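Local coordinates for protein aminotransferase AspB (Helicobacter pylori 26695, PDB 3EZS) that probably acts as a pyridoxal 5'-phosphate-dependent transaminase of the class I and II aminotransferase family, at residues N222-H227 with G241-D246. Sequence-based numbering, arbitrary orientation.
Sequences NVLVIH and GFIAGD
H227 and F242 are a hydrogen-bonded pair across two antiparallel strands, 223-228 and 241-245, and their side chains leave the same face of the sheet side by side. H227 N gives a nearly straight bond to F242 O (2.8 Å). F242 N reaches H227 O from above its carbonyl plane. H227 CB sits over one face of the F242 ring, toward its rim, and makes a CH-pi contact 3.6 Å from the ring centroid. The rings are nearly parallel (10°) but slid apart, so they barely overlap. F242 has its CG between its own backbone N and carbonyl carbon (chi1 65°), which brings the far end of the ring back to H227. This is the tight part of the contact.

Along the same face V225 and A244 form the next hydrogen-bonded pair, but V225 CG2 and A244 CB touch lightly at 4.1 Å. The other face is also looser. I226 CG1 touches I243 CD1 at 4.0 Å, and L224 CD2 touches I243 CG1. Helix 92-102 packs on L224, I226 and I243. All of it is buried, so neither face is a solvent side.

At the far end G245 CA makes a CA-H...O contact with V223 O (3.3 Å). G245 has no side chain to obstruct this, and its backbone angles suit glycine. D246 N then bonds to V223 O. D246 OD2 takes the N-H of N222 on its anti side (2.7 Å), 26° out of the carboxylate plane. D246 OD1 accepts from R248 N, so one carboxylate both closes the strand pair and N-caps helix 247-257.

While 223-228 is parallel to 189-193, strand 241-245 is antiparallel to both 223-228 and 85-88. It is the antiparallel strand of the seven-stranded mixed sheet in the large domain of fold type I pyridoxal phosphate enzymes.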
ATOM      1  N   ASN A 222      14.143 -20.711   2.319  1.00 39.39           N
ATOM      2  CA  ASN A 222      14.645 -19.829   1.264  1.00 40.76           C
ATOM      3  C   ASN A 222      13.701 -19.615   0.058  1.00 40.41           C
ATOM      4  O   ASN A 222      14.083 -18.940  -0.909  1.00 38.62           O
ATOM      5  CB  ASN A 222      16.007 -20.317   0.736  1.00 40.30           C
ATOM      6  CG  ASN A 222      17.144 -20.080   1.708  1.00 43.13           C
ATOM      7  OD1 ASN A 222      16.933 -19.873   2.896  1.00 39.91           O
ATOM      8  ND2 ASN A 222      18.363 -20.086   1.185  1.00 33.86           N
ATOM      9  N   VAL A 223      12.484 -20.145   0.120  1.00 38.91           N
ATOM     10  CA  VAL A 223      11.589 -20.131  -1.049  1.00 38.67           C
ATOM     11  C   VAL A 223      10.210 -19.533  -0.754  1.00 38.84           C
ATOM     12  O   VAL A 223       9.596 -19.809   0.293  1.00 35.54           O
ATOM     13  CB  VAL A 223      11.451 -21.560  -1.623  1.00 39.14           C
ATOM     14  CG1 VAL A 223      10.496 -21.603  -2.824  1.00 34.79           C
ATOM     15  CG2 VAL A 223      12.840 -22.124  -2.005  1.00 38.66           C
ATOM     16  N   LEU A 224       9.739 -18.728  -1.710  1.00 39.59           N
ATOM     17  CA  LEU A 224       8.472 -18.011  -1.629  1.00 41.29           C
ATOM     18  C   LEU A 224       7.820 -17.892  -3.015  1.00 39.60           C
ATOM     19  O   LEU A 224       8.498 -17.864  -4.031  1.00 39.22           O
ATOM     20  CB  LEU A 224       8.705 -16.598  -1.066  1.00 43.65           C
ATOM     21  CG  LEU A 224       9.293 -16.505   0.356  1.00 45.25           C
ATOM     22  CD1 LEU A 224      10.231 -15.361   0.463  1.00 54.01           C
ATOM     23  CD2 LEU A 224       8.231 -16.477   1.444  1.00 42.61           C
ATOM     24  N   VAL A 225       6.496 -17.857  -3.030  1.00 39.86           N
ATOM     25  CA  VAL A 225       5.710 -17.730  -4.250  1.00 36.86           C
ATOM     26  C   VAL A 225       4.741 -16.585  -3.996  1.00 38.54           C
ATOM     27  O   VAL A 225       4.268 -16.407  -2.883  1.00 42.72           O
ATOM     28  CB  VAL A 225       4.946 -19.044  -4.620  1.00 37.42           C
ATOM     29  CG1 VAL A 225       5.920 -20.209  -4.955  1.00 33.02           C
ATOM     30  CG2 VAL A 225       3.981 -19.455  -3.511  1.00 35.83           C
ATOM     31  N   ILE A 226       4.457 -15.813  -5.030  1.00 39.96           N
ATOM     32  CA  ILE A 226       3.594 -14.641  -4.944  1.00 39.15           C
ATOM     33  C   ILE A 226       2.388 -14.841  -5.871  1.00 38.19           C
ATOM     34  O   ILE A 226       2.550 -15.146  -7.040  1.00 39.47           O
ATOM     35  CB  ILE A 226       4.399 -13.361  -5.306  1.00 38.83           C
ATOM     36  CG1 ILE A 226       5.451 -13.101  -4.227  1.00 32.96           C
ATOM     37  CG2 ILE A 226       3.461 -12.132  -5.472  1.00 38.37           C
ATOM     38  CD1 ILE A 226       6.339 -11.870  -4.459  1.00 39.54           C
ATOM     39  N   HIS A 227       1.185 -14.682  -5.331  1.00 39.61           N
ATOM     40  CA  HIS A 227      -0.053 -14.885  -6.092  1.00 40.43           C
ATOM     41  C   HIS A 227      -0.919 -13.642  -6.070  1.00 39.73           C
ATOM     42  O   HIS A 227      -0.740 -12.770  -5.218  1.00 40.15           O
ATOM     43  CB  HIS A 227      -0.816 -16.104  -5.553  1.00 39.71           C
ATOM     44  CG  HIS A 227      -0.167 -17.417  -5.887  1.00 42.23           C
ATOM     45  ND1 HIS A 227      -0.668 -18.273  -6.847  1.00 40.17           N
ATOM     46  CD2 HIS A 227       0.956 -18.011  -5.404  1.00 48.38           C
ATOM     47  CE1 HIS A 227       0.102 -19.347  -6.927  1.00 43.60           C
ATOM     48  NE2 HIS A 227       1.097 -19.215  -6.064  1.00 35.79           N
ATOM     49  N   GLY A 241      -3.951 -10.448  -3.060  1.00 38.63           N
ATOM     50  CA  GLY A 241      -2.897 -11.379  -3.403  1.00 38.13           C
ATOM     51  C   GLY A 241      -2.369 -11.963  -2.116  1.00 37.34           C
ATOM     52  O   GLY A 241      -2.924 -11.717  -1.033  1.00 37.51           O
ATOM     53  N   PHE A 242      -1.328 -12.773  -2.251  1.00 38.21           N
ATOM     54  CA  PHE A 242      -0.654 -13.359  -1.116  1.00 37.80           C
ATOM     55  C   PHE A 242       0.768 -13.763  -1.473  1.00 38.11           C
ATOM     56  O   PHE A 242       1.170 -13.769  -2.647  1.00 37.96           O
ATOM     57  CB  PHE A 242      -1.450 -14.531  -0.493  1.00 38.73           C
ATOM     58  CG  PHE A 242      -1.621 -15.758  -1.378  1.00 39.70           C
ATOM     59  CD1 PHE A 242      -0.636 -16.743  -1.437  1.00 37.64           C
ATOM     60  CD2 PHE A 242      -2.806 -15.968  -2.073  1.00 41.50           C
ATOM     61  CE1 PHE A 242      -0.804 -17.884  -2.230  1.00 39.24           C
ATOM     62  CE2 PHE A 242      -2.982 -17.103  -2.856  1.00 41.18           C
ATOM     63  CZ  PHE A 242      -1.978 -18.063  -2.928  1.00 37.72           C
ATOM     64  N   ILE A 243       1.523 -14.042  -0.426  1.00 38.11           N
ATOM     65  CA  ILE A 243       2.879 -14.555  -0.513  1.00 37.28           C
ATOM     66  C   ILE A 243       2.918 -15.748   0.447  1.00 39.02           C
ATOM     67  O   ILE A 243       2.481 -15.641   1.597  1.00 39.09           O
ATOM     68  CB  ILE A 243       3.954 -13.506  -0.193  1.00 37.16           C
ATOM     69  CG1 ILE A 243       5.346 -14.126  -0.339  1.00 35.53           C
ATOM     70  CG2 ILE A 243       3.757 -12.905   1.195  1.00 34.96           C
ATOM     71  CD1 ILE A 243       6.443 -13.109  -0.382  1.00 38.34           C
ATOM     72  N   ALA A 244       3.410 -16.884  -0.055  1.00 38.44           N
ATOM     73  CA  ALA A 244       3.471 -18.122   0.697  1.00 38.43           C
ATOM     74  C   ALA A 244       4.851 -18.776   0.589  1.00 39.60           C
ATOM     75  O   ALA A 244       5.530 -18.663  -0.444  1.00 39.35           O
ATOM     76  CB  ALA A 244       2.381 -19.079   0.196  1.00 36.93           C
ATOM     77  N   GLY A 245       5.269 -19.443   1.662  1.00 41.15           N
ATOM     78  CA  GLY A 245       6.566 -20.123   1.680  1.00 42.28           C
ATOM     79  C   GLY A 245       7.231 -20.120   3.043  1.00 40.47           C
ATOM     80  O   GLY A 245       6.562 -20.333   4.051  1.00 40.42           O
ATOM     81  N   ASP A 246       8.539 -19.860   3.039  1.00 40.50           N
ATOM     82  CA  ASP A 246       9.422 -19.840   4.237  1.00 42.22           C
ATOM     83  C   ASP A 246       8.800 -19.092   5.414  1.00 43.43           C
ATOM     84  O   ASP A 246       8.745 -17.861   5.408  1.00 43.38           O
ATOM     85  CB  ASP A 246      10.762 -19.192   3.871  1.00 42.40           C
ATOM     86  CG  ASP A 246      11.854 -19.430   4.907  1.00 41.70           C
ATOM     87  OD1 ASP A 246      11.583 -19.473   6.125  1.00 35.01           O
ATOM     88  OD2 ASP A 246      13.021 -19.519   4.468  1.00 36.83           O
TER